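Local coordinates for small ribosomal subunit biogenesis GTPase RsgA (Thermotoga maritima, PDB 1U0L), which probably assists late maturation of the 30S ribosomal subunit as a circularly permuted GTPase that hydrolyses GTP slowly, at residues 10-14 with 26-30; 86-90 with 163-167. All blocks are in the same frame, centred on the assembly; numbering follows the deposited sequence.

Contact 1: residues 10-14 with 26-30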
loop_
_atom_site.group_PDB
_atom_site.type_symbol
_atom_site.label_atom_id
_atom_site.label_comp_id
_atom_site.label_asym_id
_atom_site.label_seq_id
_atom_site.Cartn_x
_atom_site.Cartn_y
_atom_site.Cartn_z
ATOM N N ARG A 10 -26.939 -6.701 17.314
ATOM C CA ARG A 10 -25.570 -6.741 16.805
ATOM C C ARG A 10 -25.463 -6.906 15.286
ATOM O O ARG A 10 -25.951 -7.885 14.719
ATOM C CB ARG A 10 -24.803 -7.888 17.474
ATOM C CG ARG A 10 -24.318 -7.620 18.890
ATOM C CD ARG A 10 -22.976 -6.908 18.876
ATOM N NE ARG A 10 -22.327 -6.901 20.185
ATOM C CZ ARG A 10 -22.805 -6.276 21.257
ATOM N NH1 ARG A 10 -23.945 -5.600 21.183
ATOM N NH2 ARG A 10 -22.140 -6.320 22.405
ATOM N N ARG A 11 -24.817 -5.938 14.638
ATOM C CA ARG A 11 -24.600 -5.973 13.193
ATOM C C ARG A 11 -23.147 -5.628 12.899
ATOM O O ARG A 11 -22.560 -4.767 13.553
ATOM C CB ARG A 11 -25.511 -4.979 12.462
ATOM C CG ARG A 11 -26.976 -5.372 12.427
ATOM C CD ARG A 11 -27.710 -4.648 11.303
ATOM N NE ARG A 11 -28.136 -5.558 10.237
ATOM C CZ ARG A 11 -27.314 -6.258 9.458
ATOM N NH1 ARG A 11 -25.999 -6.164 9.610
ATOM N NH2 ARG A 11 -27.808 -7.061 8.524
ATOM N N ARG A 12 -22.572 -6.305 11.914
ATOM C CA ARG A 12 -21.185 -6.079 11.537
ATOM C C ARG A 12 -21.071 -4.994 10.473
ATOM O O ARG A 12 -21.909 -4.892 9.575
ATOM C CB ARG A 12 -20.567 -7.378 11.017
ATOM C CG ARG A 12 -20.765 -8.548 11.954
ATOM C CD ARG A 12 -20.203 -9.838 11.380
ATOM N NE ARG A 12 -18.750 -9.931 11.503
ATOM C CZ ARG A 12 -18.087 -9.904 12.658
ATOM N NH1 ARG A 12 -18.740 -9.780 13.808
ATOM N NH2 ARG A 12 -16.768 -10.023 12.664
ATOM N N GLY A 13 -20.021 -4.182 10.589
ATOM C CA GLY A 13 -19.786 -3.111 9.638
ATOM C C GLY A 13 -18.315 -2.757 9.509
ATOM O O GLY A 13 -17.490 -3.188 10.320
ATOM N N ILE A 14 -17.985 -1.982 8.479
ATOM C CA ILE A 14 -16.610 -1.539 8.245
ATOM C C ILE A 14 -16.590 -0.026 8.413
ATOM O O ILE A 14 -17.420 0.665 7.829
ATOM C CB ILE A 14 -16.117 -1.852 6.801
ATOM C CG1 ILE A 14 -16.270 -3.345 6.485
ATOM C CG2 ILE A 14 -14.648 -1.477 6.662
ATOM C CD1 ILE A 14 -17.688 -3.784 6.189
ATOM N N GLU A 26 -20.275 1.360 7.759
ATOM C CA GLU A 26 -21.051 0.863 6.636
ATOM C C GLU A 26 -21.464 -0.549 6.998
ATOM O O GLU A 26 -20.661 -1.310 7.531
ATOM C CB GLU A 26 -20.206 0.846 5.374
ATOM C CG GLU A 26 -20.928 0.280 4.178
ATOM C CD GLU A 26 -20.122 0.419 2.907
ATOM O OE1 GLU A 26 -19.569 1.520 2.686
ATOM O OE2 GLU A 26 -20.052 -0.561 2.133
ATOM N N ASP A 27 -22.713 -0.900 6.712
ATOM C CA ASP A 27 -23.220 -2.229 7.048
ATOM C C ASP A 27 -22.650 -3.331 6.148
ATOM O O ASP A 27 -22.821 -3.313 4.932
ATOM C CB ASP A 27 -24.752 -2.223 6.988
ATOM C CG ASP A 27 -25.363 -3.509 7.491
ATOM O OD1 ASP A 27 -25.189 -3.821 8.685
ATOM O OD2 ASP A 27 -26.021 -4.208 6.689
ATOM N N GLU A 28 -21.971 -4.289 6.770
ATOM C CA GLU A 28 -21.359 -5.404 6.058
ATOM C C GLU A 28 -22.362 -6.194 5.226
ATOM O O GLU A 28 -22.040 -6.653 4.130
ATOM C CB GLU A 28 -20.674 -6.341 7.056
ATOM C CG GLU A 28 -20.074 -7.595 6.441
ATOM C CD GLU A 28 -19.412 -8.487 7.477
ATOM O OE1 GLU A 28 -18.406 -8.055 8.084
ATOM O OE2 GLU A 28 -19.901 -9.617 7.688
ATOM N N GLU A 29 -23.569 -6.366 5.760
ATOM C CA GLU A 29 -24.618 -7.105 5.065
ATOM C C GLU A 29 -24.932 -6.360 3.772
ATOM O O GLU A 29 -24.227 -6.502 2.774
ATOM C CB GLU A 29 -25.876 -7.187 5.940
ATOM C CG GLU A 29 -26.838 -8.325 5.593
ATOM C CD GLU A 29 -26.487 -9.635 6.287
ATOM O OE1 GLU A 29 -26.446 -9.654 7.537
ATOM O OE2 GLU A 29 -26.254 -10.646 5.587
ATOM N N THR A 30 -25.993 -5.564 3.801
ATOM C CA THR A 30 -26.411 -4.770 2.649
ATOM C C THR A 30 -26.844 -3.439 3.240
ATOM O O THR A 30 -28.011 -3.052 3.172
ATOM C CB THR A 30 -27.614 -5.409 1.913
ATOM O OG1 THR A 30 -27.285 -6.746 1.521
ATOM C CG2 THR A 30 -27.972 -4.598 0.674
#
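Ile14 and Glu26 form an antiparallel hydrogen-bonded pair, with Ile14 N to Glu26 O and Glu26 N to Ile14 O both 2.9 Å; beyond the non-hydrogen-bonded pair Gly13–Asp27, Glu28 N still reaches Arg12 O at 2.9 Å as its chain leaves the strand. Arg11 then grips two acids. A turn about its CG-CD bond (chi3 112°) brings Arg11 NH1 to 2.6 Å from Asp27 OD1 in a salt bridge. This carboxylate lies over one guanidinium face, its plane steeply inclined to that of the arginine, and OD1 has a second, weak partner in Tyr57 OH. Glu29 comes instead to the guanidinium edge, where its OE1, tilted 24° from the plane, accepts from Arg11 NH2 at 3.1 Å through the anti lone pair. The hairpin of strands 11-19 and 22-27 opens the N-terminal OB-type domain, and strand 54-58 flanks it beyond residues 10-14. Arg12 and Glu28 run side by side in the same direction, joined by a long ion pair of 3.9 Å between Arg12 NE and Glu28 OE1. Ile14 CD1 rests 4.0 Å from Glu28 CB. The carboxylate of Glu26 leads off toward the GTPase domain, hydrogen-bonding Tyr224 and forming a salt bridge with Lys218.

Contact 2: residues 86-90 with 163-167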
loop_
_atom_site.group_PDB
_atom_site.type_symbol
_atom_site.label_atom_id
_atom_site.label_comp_id
_atom_site.label_asym_id
_atom_site.label_seq_id
_atom_site.Cartn_x
_atom_site.Cartn_y
_atom_site.Cartn_z
ATOM N N ASP A 86 -5.179 -4.508 2.381
ATOM C CA ASP A 86 -4.668 -5.694 1.694
ATOM C C ASP A 86 -3.652 -5.302 0.639
ATOM O O ASP A 86 -2.559 -5.850 0.592
ATOM C CB ASP A 86 -5.773 -6.459 0.966
ATOM C CG ASP A 86 -7.049 -6.545 1.752
ATOM O OD1 ASP A 86 -6.975 -6.846 2.960
ATOM O OD2 ASP A 86 -8.128 -6.323 1.158
ATOM N N GLN A 87 -4.022 -4.355 -0.220
ATOM C CA GLN A 87 -3.145 -3.939 -1.306
ATOM C C GLN A 87 -2.596 -2.539 -1.344
ATOM O O GLN A 87 -3.173 -1.581 -0.825
ATOM C CB GLN A 87 -3.813 -4.153 -2.659
ATOM C CG GLN A 87 -3.796 -5.555 -3.152
ATOM C CD GLN A 87 -4.397 -5.668 -4.526
ATOM O OE1 GLN A 87 -5.444 -5.086 -4.803
ATOM N NE2 GLN A 87 -3.745 -6.428 -5.396
ATOM N N VAL A 88 -1.468 -2.465 -2.034
ATOM C CA VAL A 88 -0.744 -1.246 -2.286
ATOM C C VAL A 88 -0.685 -1.200 -3.793
ATOM O O VAL A 88 -0.173 -2.132 -4.424
ATOM C CB VAL A 88 0.676 -1.326 -1.780
ATOM C CG1 VAL A 88 1.448 -0.112 -2.257
ATOM C CG2 VAL A 88 0.675 -1.418 -0.272
ATOM N N ILE A 89 -1.254 -0.154 -4.381
ATOM C CA ILE A 89 -1.205 -0.004 -5.829
ATOM C C ILE A 89 -0.087 0.989 -5.999
ATOM O O ILE A 89 -0.226 2.164 -5.649
ATOM C CB ILE A 89 -2.477 0.587 -6.381
ATOM C CG1 ILE A 89 -3.669 -0.295 -6.001
ATOM C CG2 ILE A 89 -2.348 0.722 -7.881
ATOM C CD1 ILE A 89 -3.653 -1.691 -6.632
ATOM N N LEU A 90 1.038 0.499 -6.500
ATOM C CA LEU A 90 2.212 1.336 -6.673
ATOM C C LEU A 90 2.253 1.919 -8.073
ATOM O O LEU A 90 2.614 1.237 -9.031
ATOM C CB LEU A 90 3.477 0.518 -6.399
ATOM C CG LEU A 90 4.570 1.235 -5.603
ATOM C CD1 LEU A 90 5.906 0.431 -5.625
ATOM C CD2 LEU A 90 4.751 2.612 -6.201
ATOM N N LEU A 163 -6.672 -3.598 -14.345
ATOM C CA LEU A 163 -6.356 -3.167 -12.993
ATOM C C LEU A 163 -7.574 -3.282 -12.093
ATOM O O LEU A 163 -7.448 -3.500 -10.886
ATOM C CB LEU A 163 -5.833 -1.730 -12.990
ATOM C CG LEU A 163 -5.490 -1.137 -11.612
ATOM C CD1 LEU A 163 -4.331 -1.921 -11.002
ATOM C CD2 LEU A 163 -5.146 0.341 -11.735
ATOM N N LYS A 164 -8.758 -3.123 -12.675
ATOM C CA LYS A 164 -9.988 -3.248 -11.906
ATOM C C LYS A 164 -10.005 -4.663 -11.355
ATOM O O LYS A 164 -10.531 -4.924 -10.277
ATOM C CB LYS A 164 -11.204 -3.052 -12.800
ATOM C CG LYS A 164 -11.787 -1.660 -12.787
ATOM C CD LYS A 164 -12.830 -1.529 -13.885
ATOM C CE LYS A 164 -13.351 -0.115 -13.993
ATOM N NZ LYS A 164 -14.074 0.064 -15.279
ATOM N N GLU A 165 -9.403 -5.578 -12.099
ATOM C CA GLU A 165 -9.372 -6.957 -11.669
ATOM C C GLU A 165 -8.674 -7.186 -10.334
ATOM O O GLU A 165 -9.045 -8.102 -9.617
ATOM C CB GLU A 165 -8.746 -7.836 -12.747
ATOM C CG GLU A 165 -9.468 -9.149 -12.882
ATOM C CD GLU A 165 -10.980 -8.956 -12.937
ATOM O OE1 GLU A 165 -11.461 -8.329 -13.910
ATOM O OE2 GLU A 165 -11.682 -9.423 -12.004
ATOM N N TYR A 166 -7.680 -6.374 -9.985
ATOM C CA TYR A 166 -6.991 -6.565 -8.707
ATOM C C TYR A 166 -7.663 -5.825 -7.575
ATOM O O TYR A 166 -7.526 -6.209 -6.417
ATOM C CB TYR A 166 -5.545 -6.063 -8.724
ATOM C CG TYR A 166 -4.620 -6.747 -9.673
ATOM C CD1 TYR A 166 -4.607 -6.411 -11.020
ATOM C CD2 TYR A 166 -3.765 -7.748 -9.233
ATOM C CE1 TYR A 166 -3.762 -7.064 -11.910
ATOM C CE2 TYR A 166 -2.921 -8.411 -10.113
ATOM C CZ TYR A 166 -2.930 -8.063 -11.450
ATOM O OH TYR A 166 -2.135 -8.731 -12.337
ATOM N N LEU A 167 -8.355 -4.739 -7.896
ATOM C CA LEU A 167 -8.993 -3.947 -6.863
ATOM C C LEU A 167 -10.237 -4.610 -6.305
ATOM O O LEU A 167 -10.591 -4.393 -5.146
ATOM C CB LEU A 167 -9.328 -2.566 -7.416
ATOM C CG LEU A 167 -8.108 -1.792 -7.917
ATOM C CD1 LEU A 167 -8.576 -0.479 -8.535
ATOM C CD2 LEU A 167 -7.130 -1.552 -6.768
#
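Ile89 and Gln87 face helix 160-167 from strand 87-92, meeting Leu163, Tyr166 and Leu167. The axes of the short segments 87-90 (strand) and 163-167 (helix) pass 10.7 Å apart and run nearly antiparallel, at 157°, a helix laid over a mainly parallel sheet, as in other P-loop GTPases. Ile89 leaves its backbone toward the helix, and at CB the side chain forks. CG1 takes the branch anti to the carbonyl carbon (chi1 -58°), which carries it to 3.8 Å from Leu167 CD2. One bond further, Ile89 CD1 lies 3.5 Å from that same methyl and 4.4 Å from Leu163 CD1, so the end of the isoleucine reaches leucines from successive turns of the helix. Ile189 of helix 182-189 touches both leucines in turn, while Met174 of the adjacent strand 171-175 borders Ile89.

Gln87 extends beyond CG and crosses Tyr166 at about a right angle. Its CD comes 3.7 Å from Tyr166 O, and its amide also lies beside Tyr166 CB, in a plane turned 30° from the phenol ring. With a leucine in place of Gln87, the carbonyl of Tyr166 would probably face hydrocarbon and lose its polar neighbour.

Helix 160-167 belongs to the beta-alpha-beta crossover from strand 149-151 to strand 171-175, passing over this central strand. In the permuted order of the domain, strand 171-175 then leads into the P-loop. The Ile89 side chain is about 10 Å from bound GDP and about 7 Å from the side chain of Lys182, close to the nucleotide site without being part of it. Methyl packing therefore joins helix to sheet in the interior of the domain, and a neutral amide beside the helix backbone supplies polarity without burying a charge.

Overall arrangement
The two contacts illustrate how chemistry follows position in a fold. Contact 1 is local, uniting neighbouring strands of one hairpin in the N-terminal OB-type domain; contact 2 joins a strand and a helix far apart in sequence within the GTPase domain. They share no element, and their centres lie about 23 Å apart. Partly buried and lying toward the periphery, contact 1 combines main-chain pairing with arginine–carboxylate bridges that run from the buried Asp27 out to exposed glutamates. Contact 2 is interior, and there aliphatic groups and one uncharged amide meet, without ion pairs between its segments. Only contact 2 approaches the nucleotide site; contact 1 instead sends one acid across to the GTPase domain.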